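Local coordinates for hypothetical protein (Geobacillus stearothermophilus, PDB 1SFS) that is of unknown function but belongs to the Rv2525c-like, glycoside hydrolase-like family and may act as a bacterial lysozyme, at residues E68-R72 with D73-R77; C45-E49 with L50-K54; F110-R114 with L115-K119. All blocks are in the same frame, centred on the assembly; numbering follows the deposited sequence. Where two conformers were deposited one is given.

From the N terminus the chain meets contact 2 first. Residues 45-54 end helix 40-49 and lead into strand 55-59. Contact 1, residues 68-77, follows in the loop after that strand and starts helix 72-80. Contact 3, residues 110-119, ends helix 98-114 and leads toward strand 122-126. Each closes only a local turn, and the three stand in series with none crossing another. Contacts 1 and 3 touch: Arg72 NE probably donates to Arg114 O, and the start of one helix thereby meets the end of the other. Contact 2 stands apart, its nearest atoms about 8 Å from contact 1 and about 14 Å from contact 3.

Contact 1: residues E68-R72 with D73-R77; sequences EGLTR and DEIVR
This is the N-cap of helix 72-80, with Thr71 as the capping residue and Glu74 as its main partner. Thr71 OG1 accepts a hydrogen bond from Glu74 N at 3.0 Å. The hydroxyl sits between the backbone N and the carbonyl carbon of its own residue (chi1 61°), which turns it to the first turn of the helix. There it also lies 3.4 Å from Glu74 CB.

The helix ladder starts at once. Ile75 N donates to Thr71 O, and Val76 N donates to Arg72 O. The CG1 branch of Ile75 packs beside Thr71 O, at 3.4 Å. It also meets the CD2 methyl of Leu70 in an apolar contact.

Glu74 is extended and buried, and it reaches back along the loop. Its OE1 forms a salt bridge with Arg58 NE and also accepts from Val38 N, so two donors fix this end of the carboxylate. The side chain of Leu70 crosses that of Glu74 at about a right angle, with Leu70 CD2 3.6 Å from Glu74 OE2. Arg72 leaves the turn for Arg114 in contact 3. One water joins cap and carboxylate: it donates to Glu74 OE2 at 2.8 Å and is also hydrogen-bonded to Thr71 OG1.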
ATOM      1  N   GLU A  68       6.826  -3.614  11.918  1.00 10.26           N
ATOM      2  CA  GLU A  68       8.271  -3.432  11.937  1.00  9.49           C
ATOM      3  C   GLU A  68       8.661  -2.579  10.768  1.00  9.45           C
ATOM      4  O   GLU A  68       8.269  -2.837   9.615  1.00 10.45           O
ATOM      5  CB  GLU A  68       8.958  -4.776  11.893  1.00 10.30           C
ATOM      6  CG  GLU A  68       8.623  -5.649  13.090  1.00 12.06           C
ATOM      7  CD  GLU A  68       9.357  -6.945  13.208  1.00 12.36           C
ATOM      8  OE1 GLU A  68       9.882  -7.481  12.207  1.00 12.19           O
ATOM      9  OE2 GLU A  68       9.469  -7.395  14.393  1.00 16.82           O
ATOM     10  N   GLY A  69       9.456  -1.536  11.000  1.00 10.19           N
ATOM     11  CA  GLY A  69       9.868  -0.684   9.929  1.00 10.21           C
ATOM     12  C   GLY A  69      10.900  -1.279   9.006  1.00  9.37           C
ATOM     13  O   GLY A  69      11.751  -2.090   9.371  1.00 11.92           O
ATOM     14  N   LEU A  70      10.932  -0.786   7.783  1.00  8.87           N
ATOM     15  CA  LEU A  70      11.955  -1.063   6.816  1.00  9.11           C
ATOM     16  C   LEU A  70      13.323  -0.560   7.245  1.00  9.37           C
ATOM     17  O   LEU A  70      13.388   0.385   8.016  1.00 11.49           O
ATOM     18  CB  LEU A  70      11.578  -0.415   5.473  1.00  9.33           C
ATOM     19  CG  LEU A  70      10.580  -1.177   4.614  1.00  8.92           C
ATOM     20  CD1 LEU A  70       9.961  -0.228   3.576  1.00 10.50           C
ATOM     21  CD2 LEU A  70      11.226  -2.402   3.970  1.00 10.08           C
ATOM     22  N   THR A  71      14.357  -1.177   6.743  1.00  9.89           N
ATOM     23  CA  THR A  71      15.720  -0.691   6.836  1.00 10.02           C
ATOM     24  C   THR A  71      16.327  -0.761   5.448  1.00  9.98           C
ATOM     25  O   THR A  71      15.863  -1.495   4.570  1.00  9.67           O
ATOM     26  CB  THR A  71      16.596  -1.545   7.771  1.00 11.97           C
ATOM     27  OG1 THR A  71      16.674  -2.891   7.299  1.00 12.57           O
ATOM     28  CG2 THR A  71      16.040  -1.489   9.191  1.00 16.70           C
ATOM     29  N   ARG A  72      17.433  -0.051   5.265  1.00 10.56           N
ATOM     30  CA  ARG A  72      18.166  -0.165   4.021  1.00 10.75           C
ATOM     31  C   ARG A  72      18.632  -1.583   3.792  1.00 10.70           C
ATOM     32  O   ARG A  72      18.567  -2.087   2.654  1.00 11.33           O
ATOM     33  CB  ARG A  72      19.334   0.839   3.986  1.00 14.29           C
ATOM     34  CG  ARG A  72      18.828   2.258   3.842  1.00 17.70           C
ATOM     35  CD  ARG A  72      19.990   3.154   3.508  1.00 26.38           C
ATOM     36  NE  ARG A  72      19.654   4.518   3.220  1.00 27.76           N
ATOM     37  CZ  ARG A  72      19.968   5.228   2.142  1.00 27.19           C
ATOM     38  NH1 ARG A  72      20.636   4.746   1.107  1.00 36.73           N
ATOM     39  NH2 ARG A  72      19.546   6.500   2.128  1.00 35.84           N
ATOM     40  N   ASP A  73      19.137  -2.292   4.797  0.59 10.80           N
ATOM     41  CA  ASP A  73      19.599  -3.673   4.663  0.59 11.10           C
ATOM     42  C   ASP A  73      18.468  -4.597   4.172  0.59 10.39           C
ATOM     43  O   ASP A  73      18.621  -5.458   3.311  0.59 10.77           O
ATOM     44  CB  ASP A  73      20.161  -4.186   5.966  0.59 13.50           C
ATOM     45  CG  ASP A  73      21.544  -3.661   6.309  0.59 16.37           C
ATOM     46  OD1 ASP A  73      22.009  -3.938   7.419  0.59 23.09           O
ATOM     47  OD2 ASP A  73      22.167  -3.012   5.466  0.59 22.75           O
ATOM     48  N   GLU A  74      17.269  -4.392   4.740  1.00 10.28           N
ATOM     49  CA  GLU A  74      16.152  -5.187   4.290  1.00  9.86           C
ATOM     50  C   GLU A  74      15.801  -4.871   2.830  1.00  8.94           C
ATOM     51  O   GLU A  74      15.499  -5.808   2.081  1.00 10.09           O
ATOM     52  CB  GLU A  74      14.961  -4.924   5.198  1.00  9.72           C
ATOM     53  CG  GLU A  74      13.738  -5.722   4.809  1.00  9.55           C
ATOM     54  CD  GLU A  74      12.473  -5.441   5.579  1.00  9.46           C
ATOM     55  OE1 GLU A  74      11.476  -6.095   5.250  1.00  9.69           O
ATOM     56  OE2 GLU A  74      12.468  -4.584   6.503  1.00 10.95           O
ATOM     57  N   ILE A  75      15.805  -3.613   2.437  1.00  9.06           N
ATOM     58  CA  ILE A  75      15.517  -3.308   1.039  1.00  8.98           C
ATOM     59  C   ILE A  75      16.501  -3.975   0.099  1.00  9.66           C
ATOM     60  O   ILE A  75      16.101  -4.511  -0.930  1.00 10.14           O
ATOM     61  CB  ILE A  75      15.463  -1.768   0.860  1.00  9.17           C
ATOM     62  CG1 ILE A  75      14.232  -1.213   1.625  1.00 10.50           C
ATOM     63  CG2 ILE A  75      15.470  -1.406  -0.607  1.00 10.57           C
ATOM     64  CD1 ILE A  75      14.181   0.281   1.686  1.00 12.62           C
ATOM     65  N   VAL A  76      17.793  -3.943   0.450  1.00  9.97           N
ATOM     66  CA  VAL A  76      18.794  -4.601  -0.354  1.00 11.57           C
ATOM     67  C   VAL A  76      18.446  -6.064  -0.505  1.00 10.32           C
ATOM     68  O   VAL A  76      18.518  -6.652  -1.613  1.00 11.95           O
ATOM     69  CB  VAL A  76      20.214  -4.448   0.266  1.00 14.27           C
ATOM     70  CG1 VAL A  76      21.202  -5.418  -0.335  1.00 18.74           C
ATOM     71  CG2 VAL A  76      20.685  -3.002   0.099  1.00 17.52           C
ATOM     72  N   ARG A  77      18.077  -6.724   0.581  0.71 10.81           N
ATOM     73  CA  ARG A  77      17.760  -8.137   0.415  0.71 10.51           C
ATOM     74  C   ARG A  77      16.534  -8.380  -0.469  0.71  9.12           C
ATOM     75  O   ARG A  77      16.530  -9.252  -1.339  0.71  9.54           O
ATOM     76  CB  ARG A  77      17.616  -8.723   1.817  0.71 11.72           C
ATOM     77  CG  ARG A  77      17.210 -10.180   1.755  0.71 14.50           C
ATOM     78  CD  ARG A  77      17.323 -10.866   3.113  0.71 17.11           C
ATOM     79  NE  ARG A  77      16.635 -10.108   4.132  0.71 15.36           N
ATOM     80  CZ  ARG A  77      17.097  -9.281   5.048  0.71 14.78           C
ATOM     81  NH1 ARG A  77      16.295  -8.679   5.848  0.71 16.34           N
ATOM     82  NH2 ARG A  77      18.421  -9.084   5.168  0.71 18.40           N
TER
HETATM   83  O   HOH W   1      14.472  -4.198   8.471  1.00 15.81           O

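Contact 2: residues C45-E49 with L50-K54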
ATOM      1  N   CYS A  45      10.099 -19.050   3.110  1.00 12.95           N
ATOM      2  CA  CYS A  45       8.791 -19.595   3.473  1.00 14.37           C
ATOM      3  C   CYS A  45       7.796 -19.286   2.388  1.00 12.84           C
ATOM      4  O   CYS A  45       7.080 -20.155   1.885  1.00 14.99           O
ATOM      5  CB  CYS A  45       8.261 -19.036   4.806  1.00 16.35           C
ATOM      6  SG  CYS A  45       6.693 -19.703   5.409  1.00 20.43           S
ATOM      7  N   VAL A  46       7.708 -18.024   2.030  1.00 11.87           N
ATOM      8  CA  VAL A  46       6.747 -17.634   0.995  1.00 11.68           C
ATOM      9  C   VAL A  46       7.025 -18.329  -0.337  1.00 12.49           C
ATOM     10  O   VAL A  46       6.156 -18.884  -0.965  1.00 13.73           O
ATOM     11  CB  VAL A  46       6.709 -16.114   0.860  1.00 10.95           C
ATOM     12  CG1 VAL A  46       5.853 -15.685  -0.319  1.00 12.29           C
ATOM     13  CG2 VAL A  46       6.158 -15.461   2.129  1.00 11.89           C
ATOM     14  N   ARG A  47       8.291 -18.256  -0.765  1.00 12.72           N
ATOM     15  CA  ARG A  47       8.720 -18.734  -2.074  1.00 14.40           C
ATOM     16  C   ARG A  47       8.333 -20.191  -2.184  1.00 16.49           C
ATOM     17  O   ARG A  47       7.807 -20.606  -3.258  1.00 19.38           O
ATOM     18  CB  ARG A  47      10.229 -18.568  -2.328  1.00 14.26           C
ATOM     19  CG  ARG A  47      10.680 -19.002  -3.752  1.00 16.41           C
ATOM     20  CD  ARG A  47      12.166 -18.706  -3.985  1.00 17.62           C
ATOM     21  NE  ARG A  47      13.058 -19.545  -3.225  1.00 19.47           N
ATOM     22  CZ  ARG A  47      13.463 -20.765  -3.602  1.00 21.69           C
ATOM     23  NH1 ARG A  47      14.311 -21.418  -2.792  1.00 27.62           N
ATOM     24  NH2 ARG A  47      13.003 -21.273  -4.761  1.00 23.12           N
ATOM     25  N   THR A  48       8.545 -21.012  -1.191  1.00 17.81           N
ATOM     26  CA  THR A  48       8.366 -22.442  -1.275  1.00 23.46           C
ATOM     27  C   THR A  48       6.959 -22.872  -0.864  1.00 22.52           C
ATOM     28  O   THR A  48       6.464 -23.920  -1.329  1.00 27.46           O
ATOM     29  CB  THR A  48       9.411 -23.203  -0.447  1.00 27.28           C
ATOM     30  OG1 THR A  48       9.310 -22.846   0.937  1.00 28.81           O
ATOM     31  CG2 THR A  48      10.842 -22.884  -0.894  1.00 30.94           C
ATOM     32  N   GLU A  49       6.274 -22.146   0.022  0.52 20.06           N
ATOM     33  CA  GLU A  49       4.955 -22.510   0.512  0.52 20.00           C
ATOM     34  C   GLU A  49       3.782 -21.821  -0.215  0.52 18.35           C
ATOM     35  O   GLU A  49       2.649 -22.349  -0.142  0.52 19.45           O
ATOM     36  CB  GLU A  49       4.716 -22.169   1.985  0.52 22.53           C
ATOM     37  CG  GLU A  49       5.633 -22.871   2.946  0.52 24.94           C
ATOM     38  CD  GLU A  49       5.373 -24.334   3.229  0.52 29.05           C
ATOM     39  OE1 GLU A  49       4.216 -24.797   3.145  0.52 33.84           O
ATOM     40  OE2 GLU A  49       6.332 -25.040   3.590  0.52 37.12           O
ATOM     41  N   LEU A  50       4.026 -20.690  -0.848  1.00 15.23           N
ATOM     42  CA  LEU A  50       2.934 -19.932  -1.482  1.00 13.97           C
ATOM     43  C   LEU A  50       3.247 -19.623  -2.924  1.00 13.08           C
ATOM     44  O   LEU A  50       2.349 -19.810  -3.786  1.00 13.82           O
ATOM     45  CB  LEU A  50       2.671 -18.625  -0.723  1.00 13.33           C
ATOM     46  CG  LEU A  50       1.972 -18.778   0.621  1.00 15.01           C
ATOM     47  CD1 LEU A  50       2.011 -17.438   1.359  1.00 15.95           C
ATOM     48  CD2 LEU A  50       0.526 -19.299   0.523  1.00 17.67           C
ATOM     49  N   GLY A  51       4.399 -19.111  -3.233  1.00 13.32           N
ATOM     50  CA  GLY A  51       4.716 -18.722  -4.555  1.00 13.21           C
ATOM     51  C   GLY A  51       5.796 -17.645  -4.576  1.00 11.80           C
ATOM     52  O   GLY A  51       6.312 -17.229  -3.561  1.00 13.19           O
ATOM     53  N   TYR A  52       6.142 -17.194  -5.769  1.00 12.48           N
ATOM     54  CA  TYR A  52       7.226 -16.240  -5.905  1.00 11.57           C
ATOM     55  C   TYR A  52       6.644 -14.827  -5.942  1.00 10.68           C
ATOM     56  O   TYR A  52       6.007 -14.459  -6.921  1.00 12.24           O
ATOM     57  CB  TYR A  52       8.048 -16.514  -7.206  1.00 13.61           C
ATOM     58  CG  TYR A  52       9.415 -15.975  -6.995  1.00 12.45           C
ATOM     59  CD1 TYR A  52      10.493 -16.844  -6.769  1.00 12.62           C
ATOM     60  CD2 TYR A  52       9.688 -14.629  -6.979  1.00 12.44           C
ATOM     61  CE1 TYR A  52      11.768 -16.340  -6.561  1.00 11.75           C
ATOM     62  CE2 TYR A  52      10.961 -14.105  -6.722  1.00 11.79           C
ATOM     63  CZ  TYR A  52      11.984 -14.964  -6.516  1.00 11.53           C
ATOM     64  OH  TYR A  52      13.255 -14.513  -6.263  1.00 11.52           O
ATOM     65  N   PRO A  53       6.816 -14.027  -4.893  1.00 10.55           N
ATOM     66  CA  PRO A  53       6.159 -12.714  -4.900  1.00  9.87           C
ATOM     67  C   PRO A  53       6.876 -11.785  -5.840  1.00 10.01           C
ATOM     68  O   PRO A  53       8.116 -11.720  -5.832  1.00 12.28           O
ATOM     69  CB  PRO A  53       6.257 -12.306  -3.447  1.00 10.99           C
ATOM     70  CG  PRO A  53       7.572 -12.912  -3.005  1.00 11.46           C
ATOM     71  CD  PRO A  53       7.639 -14.246  -3.703  1.00 11.38           C
ATOM     72  N   LYS A  54       6.147 -10.982  -6.601  1.00  9.54           N
ATOM     73  CA  LYS A  54       6.753  -9.976  -7.453  1.00  9.97           C
ATOM     74  C   LYS A  54       6.914  -8.647  -6.711  1.00  8.74           C
ATOM     75  O   LYS A  54       7.718  -7.796  -7.132  1.00  9.42           O
ATOM     76  CB  LYS A  54       5.989  -9.796  -8.748  1.00 12.09           C
ATOM     77  CG  LYS A  54       5.789 -11.067  -9.517  1.00 17.24           C
ATOM     78  CD  LYS A  54       6.915 -12.082  -9.562  1.00 23.14           C
ATOM     79  CE  LYS A  54       6.632 -13.405 -10.287  1.00 28.13           C
ATOM     80  NZ  LYS A  54       5.511 -14.262  -9.647  1.00 20.56           N
TER
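The ring of Tyr52 and the guanidinium of Arg47 are the flat groups here, and their planes stand 52° apart. The aliphatic part of Arg47 makes the contact, with CD 3.5 Å from Tyr52 CE1 and CG 3.7 Å from Tyr52 CD1. The approach is oblique to the ring. Arg47 CG lies anti to the backbone N (chi1 -177°), and the chain bends only at chi3, which carries CG and CD past the ring before the guanidinium turns off. One face of that guanidinium carries Thr48 CG2, offset toward the rim. Its NE bonds to Gln44 OE1, one turn back in the helix. The Tyr52 ring meets Phe43 edge-to-face, and its OH bonds to Tyr81 O.

Next to this pair the helix ends on a shared acceptor. Val46 O accepts hydrogen bonds from Leu50 N at 2.8 Å and Gly51 N at 2.9 Å, from opposite faces of its carbonyl plane. The second bond is the straighter, at 170°. The chain leaves the helix extended at Gly51, at backbone angles that suit glycine, and its carbonyl O lies 3.2 Å from Arg47 CA in a CA-H...O contact. Val46 CG1 reaches on to Pro53 CD, 4.1 Å away, in an apolar contact. Val46, Leu50 and Pro53 are buried, and all three touch strand 29-33.

Cys45, at the start of this stretch, is tied to Cys224 by a disulfide. The whole is the C-terminal end of helix 40-49, a doubly accepting carbonyl and an extended glycine, leading into parallel strand 55-59 of the family's glycoside hydrolase-like domain.

Contact 3: residues F110-R114 with L115-K119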
ATOM      1  N   PHE A 110       9.813  11.724   4.527  1.00 10.68           N
ATOM      2  CA  PHE A 110      11.024  11.708   5.361  1.00 11.02           C
ATOM      3  C   PHE A 110      11.560  10.311   5.530  1.00 10.28           C
ATOM      4  O   PHE A 110      12.763  10.073   5.388  1.00 11.01           O
ATOM      5  CB  PHE A 110      10.666  12.362   6.691  1.00 12.40           C
ATOM      6  CG  PHE A 110      11.670  12.169   7.793  1.00 13.24           C
ATOM      7  CD1 PHE A 110      12.795  12.965   7.791  1.00 14.11           C
ATOM      8  CD2 PHE A 110      11.484  11.264   8.823  1.00 15.11           C
ATOM      9  CE1 PHE A 110      13.755  12.839   8.813  1.00 18.02           C
ATOM     10  CE2 PHE A 110      12.398  11.130   9.830  1.00 17.92           C
ATOM     11  CZ  PHE A 110      13.480  11.952   9.819  1.00 18.47           C
ATOM     12  N   HIS A 111      10.698   9.357   5.838  1.00  9.66           N
ATOM     13  CA  HIS A 111      11.121   7.997   5.996  1.00 10.18           C
ATOM     14  C   HIS A 111      11.582   7.411   4.657  1.00 10.11           C
ATOM     15  O   HIS A 111      12.600   6.685   4.632  1.00 11.58           O
ATOM     16  CB  HIS A 111      10.059   7.091   6.623  1.00 11.09           C
ATOM     17  CG  HIS A 111       9.858   7.386   8.076  1.00 12.48           C
ATOM     18  ND1 HIS A 111      10.789   7.000   8.992  1.00 17.05           N
ATOM     19  CD2 HIS A 111       8.899   8.043   8.759  1.00 16.84           C
ATOM     20  CE1 HIS A 111      10.410   7.378  10.202  1.00 19.73           C
ATOM     21  NE2 HIS A 111       9.265   8.040  10.121  1.00 18.92           N
ATOM     22  N   ALA A 112      10.863   7.678   3.585  1.00  9.60           N
ATOM     23  CA  ALA A 112      11.236   7.135   2.280  1.00 10.38           C
ATOM     24  C   ALA A 112      12.645   7.625   1.878  1.00 10.98           C
ATOM     25  O   ALA A 112      13.446   6.870   1.362  1.00 12.14           O
ATOM     26  CB  ALA A 112      10.197   7.531   1.255  1.00 11.19           C
ATOM     27  N   ARG A 113      12.924   8.900   2.117  0.51 11.71           N
ATOM     28  CA  ARG A 113      14.249   9.419   1.744  0.51 12.98           C
ATOM     29  C   ARG A 113      15.349   8.770   2.559  0.51 12.13           C
ATOM     30  O   ARG A 113      16.386   8.384   2.022  0.51 13.91           O
ATOM     31  CB  ARG A 113      14.249  10.938   1.897  0.51 14.48           C
ATOM     32  CG  ARG A 113      13.379  11.602   0.840  0.51 12.90           C
ATOM     33  CD  ARG A 113      13.263  13.084   0.982  0.51 17.23           C
ATOM     34  NE  ARG A 113      12.722  13.849  -0.124  0.51 22.60           N
ATOM     35  CZ  ARG A 113      12.267  15.096  -0.032  0.51 24.44           C
ATOM     36  NH1 ARG A 113      12.292  15.728   1.128  0.51 28.49           N
ATOM     37  NH2 ARG A 113      11.786  15.736  -1.098  0.51 28.06           N
ATOM     38  N   ARG A 114      15.005   8.682   3.939  0.72 12.61           N
ATOM     39  CA  ARG A 114      15.975   8.082   4.878  0.72 14.23           C
ATOM     40  C   ARG A 114      16.337   6.690   4.396  0.72 13.86           C
ATOM     41  O   ARG A 114      17.515   6.308   4.556  0.72 16.98           O
ATOM     42  CB  ARG A 114      15.431   8.044   6.284  0.72 16.51           C
ATOM     43  CG  ARG A 114      16.281   7.369   7.360  0.72 20.91           C
ATOM     44  CD  ARG A 114      15.379   7.399   8.646  0.72 29.41           C
ATOM     45  NE  ARG A 114      15.878   8.495   9.451  0.72 30.61           N
ATOM     46  CZ  ARG A 114      15.295   8.771  10.625  0.72 31.01           C
ATOM     47  NH1 ARG A 114      14.266   8.010  10.966  0.72 35.84           N
ATOM     48  NH2 ARG A 114      15.693   9.733  11.424  0.72 26.02           N
ATOM     49  N   LEU A 115      15.400   5.945   3.798  1.00 12.40           N
ATOM     50  CA  LEU A 115      15.582   4.598   3.316  1.00 13.24           C
ATOM     51  C   LEU A 115      16.154   4.533   1.930  1.00 13.43           C
ATOM     52  O   LEU A 115      16.423   3.435   1.439  1.00 15.83           O
ATOM     53  CB  LEU A 115      14.218   3.909   3.377  1.00 12.56           C
ATOM     54  CG  LEU A 115      13.734   3.569   4.764  1.00 12.53           C
ATOM     55  CD1 LEU A 115      12.236   3.230   4.738  1.00 14.59           C
ATOM     56  CD2 LEU A 115      14.515   2.454   5.435  1.00 14.74           C
ATOM     57  N   GLY A 116      16.323   5.643   1.230  1.00 14.77           N
ATOM     58  CA  GLY A 116      16.876   5.623  -0.100  1.00 15.54           C
ATOM     59  C   GLY A 116      15.890   5.190  -1.175  1.00 15.95           C
ATOM     60  O   GLY A 116      16.300   4.765  -2.248  1.00 17.03           O
ATOM     61  N   ILE A 117      14.587   5.336  -0.938  1.00 13.92           N
ATOM     62  CA  ILE A 117      13.608   5.018  -1.979  1.00 12.86           C
ATOM     63  C   ILE A 117      13.651   6.114  -3.010  1.00 12.16           C
ATOM     64  O   ILE A 117      13.535   7.303  -2.623  1.00 14.14           O
ATOM     65  CB  ILE A 117      12.196   4.850  -1.421  1.00 14.21           C
ATOM     66  CG1 ILE A 117      12.210   3.778  -0.345  1.00 16.69           C
ATOM     67  CG2 ILE A 117      11.224   4.593  -2.562  1.00 14.05           C
ATOM     68  CD1 ILE A 117      10.892   3.505   0.315  1.00 18.77           C
ATOM     69  N   PRO A 118      13.872   5.842  -4.284  1.00 13.55           N
ATOM     70  CA  PRO A 118      13.982   6.905  -5.287  1.00 15.96           C
ATOM     71  C   PRO A 118      12.657   7.626  -5.557  1.00 13.78           C
ATOM     72  O   PRO A 118      11.591   7.150  -5.206  1.00 14.11           O
ATOM     73  CB  PRO A 118      14.419   6.142  -6.553  1.00 19.32           C
ATOM     74  CG  PRO A 118      14.500   4.738  -6.260  1.00 18.26           C
ATOM     75  CD  PRO A 118      14.087   4.482  -4.849  1.00 14.85           C
ATOM     76  N   LYS A 119      12.784   8.770  -6.214  1.00 18.78           N
ATOM     77  CA  LYS A 119      11.604   9.516  -6.680  1.00 19.94           C
ATOM     78  C   LYS A 119      10.807   8.744  -7.731  1.00 15.51           C
ATOM     79  O   LYS A 119      11.250   7.730  -8.309  1.00 17.05           O
ATOM     80  CB  LYS A 119      12.059  10.910  -7.206  1.00 26.97           C
ATOM     81  CG  LYS A 119      12.429  11.799  -6.011  1.00 32.84           C
ATOM     82  CD  LYS A 119      12.608  13.234  -6.479  1.00 36.23           C
ATOM     83  CE  LYS A 119      13.318  14.062  -5.440  1.00 38.59           C
ATOM     84  NZ  LYS A 119      13.235  15.544  -5.620  1.00 49.75           N
TER
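Leu115 and Ile117 lie against successive carbonyls of the last helical turn, at His111 and Ala112. Leu115 has CG anti to its own carbonyl carbon (chi1 -72°), which sets CG 3.3 Å from His111 O. The same oxygen accepts Leu115 N at 3.0 Å, so side chain and N-H approach one acceptor together. Ile117 uses its CG1 branch. Its CD1 meets Ala112 CB at 4.2 Å, and CB and CG1 pass beside Ala112 O.

Between these two residues Gly116 turns the chain with a positive phi of 78°. This is a Schellman motif. Ile117 N donates to Ala112 O at 3.0 Å. Gly116 N donates to Arg113 O at 2.9 Å, but it sits above that carbonyl plane, 66° out of it. A weak bond also runs from Leu115 N to Ala112 O.

Within the helix, Phe110 CD2 lies over the centre of the His111 ring.

The turn closes helix 98-114 and starts the loop to strand 122-126. Buried Leu115 packs on Leu60, just beyond strand 55-59, and on Leu70 in the loop before helix 72-80. Ile117 O bonds to Tyr150 OH, next to strand 151-156. The end of this helix thus touches both the loop before helix 72-80 and, through Tyr150, the approach to strand 151-156.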